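Local coordinates for AcrH (Aeromonas hydrophila, PDB 3WXX), which binds the translocator AopB as its type III secretion chaperone, probably holding it until export and translocon assembly, at residues A[71-80]-A[99-109]. The protein carries 1 engineered substitution. Residues are numbered along the deposited sequence; the frame is centred on the assembly and turned at random.
Engineered in segment 99-109: His99 (natural residue Arg).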
loop_
_atom_site.group_PDB
_atom_site.type_symbol
_atom_site.label_atom_id
_atom_site.label_comp_id
_atom_site.label_asym_id
_atom_site.label_seq_id
_atom_site.Cartn_x
_atom_site.Cartn_y
_atom_site.Cartn_z
ATOM N N GLN A 71 -8.268 2.002 -10.437
ATOM C CA GLN A 71 -8.569 3.105 -11.335
ATOM C C GLN A 71 -9.536 2.632 -12.423
ATOM O O GLN A 71 -10.583 3.235 -12.644
ATOM C CB GLN A 71 -7.273 3.628 -11.960
ATOM C CG GLN A 71 -7.363 4.911 -12.790
ATOM C CD GLN A 71 -5.987 5.443 -13.206
ATOM O OE1 GLN A 71 -4.932 4.984 -12.733
ATOM N NE2 GLN A 71 -5.991 6.434 -14.070
ATOM N N ALA A 72 -9.226 1.529 -13.082
ATOM C CA ALA A 72 -10.141 0.981 -14.066
ATOM C C ALA A 72 -11.556 0.761 -13.533
ATOM O O ALA A 72 -12.497 1.003 -14.261
ATOM C CB ALA A 72 -9.619 -0.340 -14.616
ATOM N N LEU A 73 -11.715 0.339 -12.279
ATOM C CA LEU A 73 -13.048 0.225 -11.670
ATOM C C LEU A 73 -13.613 1.582 -11.226
ATOM O O LEU A 73 -14.647 1.629 -10.547
ATOM C CB LEU A 73 -13.033 -0.663 -10.430
ATOM C CG LEU A 73 -12.476 -2.042 -10.629
ATOM C CD1 LEU A 73 -12.122 -2.716 -9.311
ATOM C CD2 LEU A 73 -13.454 -2.862 -11.408
ATOM N N GLY A 74 -12.982 2.687 -11.582
ATOM C CA GLY A 74 -13.498 3.981 -11.135
ATOM C C GLY A 74 -13.296 4.290 -9.660
ATOM O O GLY A 74 -13.703 5.333 -9.213
ATOM N N GLN A 75 -12.616 3.421 -8.929
ATOM C CA GLN A 75 -12.269 3.665 -7.540
ATOM C C GLN A 75 -11.027 4.566 -7.392
ATOM O O GLN A 75 -9.967 4.130 -6.938
ATOM C CB GLN A 75 -12.062 2.304 -6.856
ATOM C CG GLN A 75 -13.367 1.601 -6.552
ATOM C CD GLN A 75 -14.225 2.378 -5.544
ATOM O OE1 GLN A 75 -13.714 3.147 -4.714
ATOM N NE2 GLN A 75 -15.528 2.147 -5.580
ATOM N N PHE A 76 -11.162 5.829 -7.759
ATOM C CA PHE A 76 -9.999 6.734 -7.889
ATOM C C PHE A 76 -9.270 7.054 -6.600
ATOM O O PHE A 76 -8.048 7.196 -6.578
ATOM C CB PHE A 76 -10.418 8.054 -8.562
ATOM C CG PHE A 76 -11.060 7.852 -9.914
ATOM C CD1 PHE A 76 -10.323 7.351 -10.975
ATOM C CD2 PHE A 76 -12.397 8.148 -10.113
ATOM C CE1 PHE A 76 -10.909 7.139 -12.198
ATOM C CE2 PHE A 76 -12.988 7.942 -11.342
ATOM C CZ PHE A 76 -12.245 7.437 -12.381
ATOM N N ARG A 77 -10.026 7.200 -5.533
ATOM C CA ARG A 77 -9.474 7.584 -4.247
ATOM C C ARG A 77 -8.587 6.461 -3.711
ATOM O O ARG A 77 -7.496 6.694 -3.193
ATOM C CB ARG A 77 -10.630 7.860 -3.277
ATOM C CG ARG A 77 -10.346 8.626 -2.025
ATOM C CD ARG A 77 -9.640 9.953 -2.259
ATOM N NE ARG A 77 -10.601 11.042 -2.350
ATOM C CZ ARG A 77 -10.263 12.314 -2.548
ATOM N NH1 ARG A 77 -8.977 12.652 -2.697
ATOM N NH2 ARG A 77 -11.213 13.246 -2.612
ATOM N N LEU A 78 -9.107 5.238 -3.796
ATOM C CA LEU A 78 -8.407 4.055 -3.319
ATOM C C LEU A 78 -7.191 3.748 -4.175
ATOM O O LEU A 78 -6.214 3.211 -3.696
ATOM C CB LEU A 78 -9.338 2.844 -3.329
ATOM C CG LEU A 78 -10.574 2.837 -2.404
ATOM C CD1 LEU A 78 -11.140 1.429 -2.230
ATOM C CD2 LEU A 78 -10.285 3.448 -1.039
ATOM N N ALA A 79 -7.265 4.098 -5.455
ATOM C CA ALA A 79 -6.137 3.950 -6.358
ATOM C C ALA A 79 -4.989 4.879 -5.986
ATOM O O ALA A 79 -3.821 4.468 -5.980
ATOM C CB ALA A 79 -6.594 4.213 -7.772
ATOM N N ILE A 80 -5.313 6.135 -5.653
ATOM C CA ILE A 80 -4.292 7.098 -5.180
ATOM C C ILE A 80 -3.563 6.590 -3.969
ATOM O O ILE A 80 -2.355 6.734 -3.862
ATOM C CB ILE A 80 -4.894 8.444 -4.844
ATOM C CG1 ILE A 80 -5.426 9.117 -6.111
ATOM C CG2 ILE A 80 -3.858 9.347 -4.249
ATOM C CD1 ILE A 80 -6.618 10.016 -5.907
ATOM N N HIS A 99 -0.302 8.319 -12.739
ATOM C CA HIS A 99 -1.654 7.758 -12.682
ATOM C C HIS A 99 -2.422 8.233 -11.459
ATOM O O HIS A 99 -3.637 8.310 -11.470
ATOM C CB HIS A 99 -1.614 6.236 -12.772
ATOM C CG HIS A 99 -1.043 5.748 -14.060
ATOM N ND1 HIS A 99 -1.605 6.060 -15.271
ATOM C CD2 HIS A 99 0.031 4.975 -14.331
ATOM C CE1 HIS A 99 -0.930 5.466 -16.239
ATOM N NE2 HIS A 99 0.074 4.810 -15.695
ATOM N N ALA A 100 -1.705 8.582 -10.418
ATOM C CA ALA A 100 -2.364 9.224 -9.283
ATOM C C ALA A 100 -2.918 10.574 -9.675
ATOM O O ALA A 100 -3.957 10.966 -9.187
ATOM C CB ALA A 100 -1.415 9.354 -8.082
ATOM N N ALA A 101 -2.185 11.315 -10.492
ATOM C CA ALA A 101 -2.651 12.623 -10.963
ATOM C C ALA A 101 -3.924 12.481 -11.792
ATOM O O ALA A 101 -4.845 13.252 -11.644
ATOM C CB ALA A 101 -1.553 13.327 -11.765
ATOM N N GLU A 102 -3.954 11.499 -12.682
ATOM C CA GLU A 102 -5.125 11.234 -13.498
ATOM C C GLU A 102 -6.299 11.029 -12.602
ATOM O O GLU A 102 -7.349 11.618 -12.806
ATOM C CB GLU A 102 -4.968 9.973 -14.329
ATOM C CG GLU A 102 -3.923 10.038 -15.427
ATOM C CD GLU A 102 -3.945 8.790 -16.304
ATOM O OE1 GLU A 102 -4.182 7.680 -15.759
ATOM O OE2 GLU A 102 -3.694 8.920 -17.533
ATOM N N CYS A 103 -6.108 10.188 -11.600
ATOM C CA CYS A 103 -7.135 9.925 -10.604
ATOM C C CYS A 103 -7.546 11.205 -9.886
ATOM O O CYS A 103 -8.732 11.509 -9.767
ATOM C CB CYS A 103 -6.632 8.871 -9.623
ATOM S SG CYS A 103 -6.522 7.216 -10.356
ATOM N N LEU A 104 -6.578 11.992 -9.447
ATOM C CA LEU A 104 -6.875 13.289 -8.778
ATOM C C LEU A 104 -7.682 14.243 -9.629
ATOM O O LEU A 104 -8.627 14.838 -9.156
ATOM C CB LEU A 104 -5.606 13.954 -8.304
ATOM C CG LEU A 104 -4.990 13.219 -7.097
ATOM C CD1 LEU A 104 -3.627 13.784 -6.761
ATOM C CD2 LEU A 104 -5.889 13.301 -5.871
ATOM N N LEU A 105 -7.365 14.300 -10.919
ATOM C CA LEU A 105 -8.076 15.158 -11.871
ATOM C C LEU A 105 -9.514 14.739 -12.023
ATOM O O LEU A 105 -10.379 15.579 -12.142
ATOM C CB LEU A 105 -7.388 15.134 -13.258
ATOM C CG LEU A 105 -8.071 15.939 -14.388
ATOM C CD1 LEU A 105 -8.192 17.412 -14.019
ATOM C CD2 LEU A 105 -7.283 15.767 -15.656
ATOM N N GLN A 106 -9.757 13.435 -12.075
ATOM C CA GLN A 106 -11.106 12.924 -12.153
ATOM C C GLN A 106 -11.918 13.312 -10.928
ATOM O O GLN A 106 -13.130 13.386 -11.012
ATOM C CB GLN A 106 -11.102 11.403 -12.305
ATOM C CG GLN A 106 -10.645 10.973 -13.682
ATOM C CD GLN A 106 -11.616 11.369 -14.772
ATOM O OE1 GLN A 106 -11.216 12.044 -15.705
ATOM N NE2 GLN A 106 -12.897 10.990 -14.649
ATOM N N LEU A 107 -11.270 13.534 -9.786
ATOM C CA LEU A 107 -12.001 13.930 -8.568
ATOM C C LEU A 107 -12.045 15.444 -8.376
ATOM O O LEU A 107 -12.602 15.927 -7.395
ATOM C CB LEU A 107 -11.354 13.311 -7.331
ATOM C CG LEU A 107 -11.390 11.810 -7.191
ATOM C CD1 LEU A 107 -10.473 11.395 -6.070
ATOM C CD2 LEU A 107 -12.802 11.322 -6.929
ATOM N N GLY A 108 -11.432 16.189 -9.282
ATOM C CA GLY A 108 -11.448 17.621 -9.195
ATOM C C GLY A 108 -10.347 18.173 -8.321
ATOM O O GLY A 108 -10.280 19.375 -8.117
ATOM N N GLU A 109 -9.464 17.319 -7.815
ATOM C CA GLU A 109 -8.382 17.817 -6.983
ATOM C C GLU A 109 -7.202 18.292 -7.822
ATOM O O GLU A 109 -6.214 17.593 -8.009
ATOM C CB GLU A 109 -8.006 16.813 -5.898
ATOM C CG GLU A 109 -8.740 17.112 -4.614
ATOM C CD GLU A 109 -9.009 15.878 -3.791
ATOM O OE1 GLU A 109 -8.028 15.288 -3.255
ATOM O OE2 GLU A 109 -10.202 15.515 -3.690
#
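In an antiparallel helix packing, the 76-80 and 99-106 portions of helices 76-89 and 95-106 run at 151°, their axes 8.9 Å apart at closest approach, and Cys103 fits as a knob into the hole between Gln71, Phe76, Ala79 and Ile80. Its SG lies at the edge of the Phe76 ring, 3.9 Å from CD1, a sulfur-aromatic contact. One face of that ring carries Gln106 CB in a CH-pi contact, 4.0 Å from the centroid and nearly on the ring normal; Gly74 O lies over the rim of the opposite face. Ile80 CD1 meets Leu104 CD2, while Ile80 CG1 rests on Cys103 CB at 3.7 Å; Ile80 and Ala100 also pack against Trp123 of the AopB chain, tying the contact to the bound translocator. Antiparallel packing of this kind is consistent with the tetratricopeptide-type fold expected of this chaperone class. Gln71, ending helix 60-72, donates from NE2 a hydrogen bond to Glu102 OE1 (2.8 Å), on its anti side and somewhat out of the carboxylate plane; OE1 of Gln71 is bound by Tyr83. Engineered His99 donates from ND1 to the same Glu102 oxygen, from the opposite face of the carboxylate. At the other end, bends at chi2 and chi3 (53° and 94°) carry the Arg77 guanidinium across Leu107 CD1, which covers one face. Arg77 NH1 and NH2 then grip Glu109 end-on, NH2 to OE2 at 2.7 Å, in a nearly coplanar salt bridge just beyond the Schellman turn at Gly108.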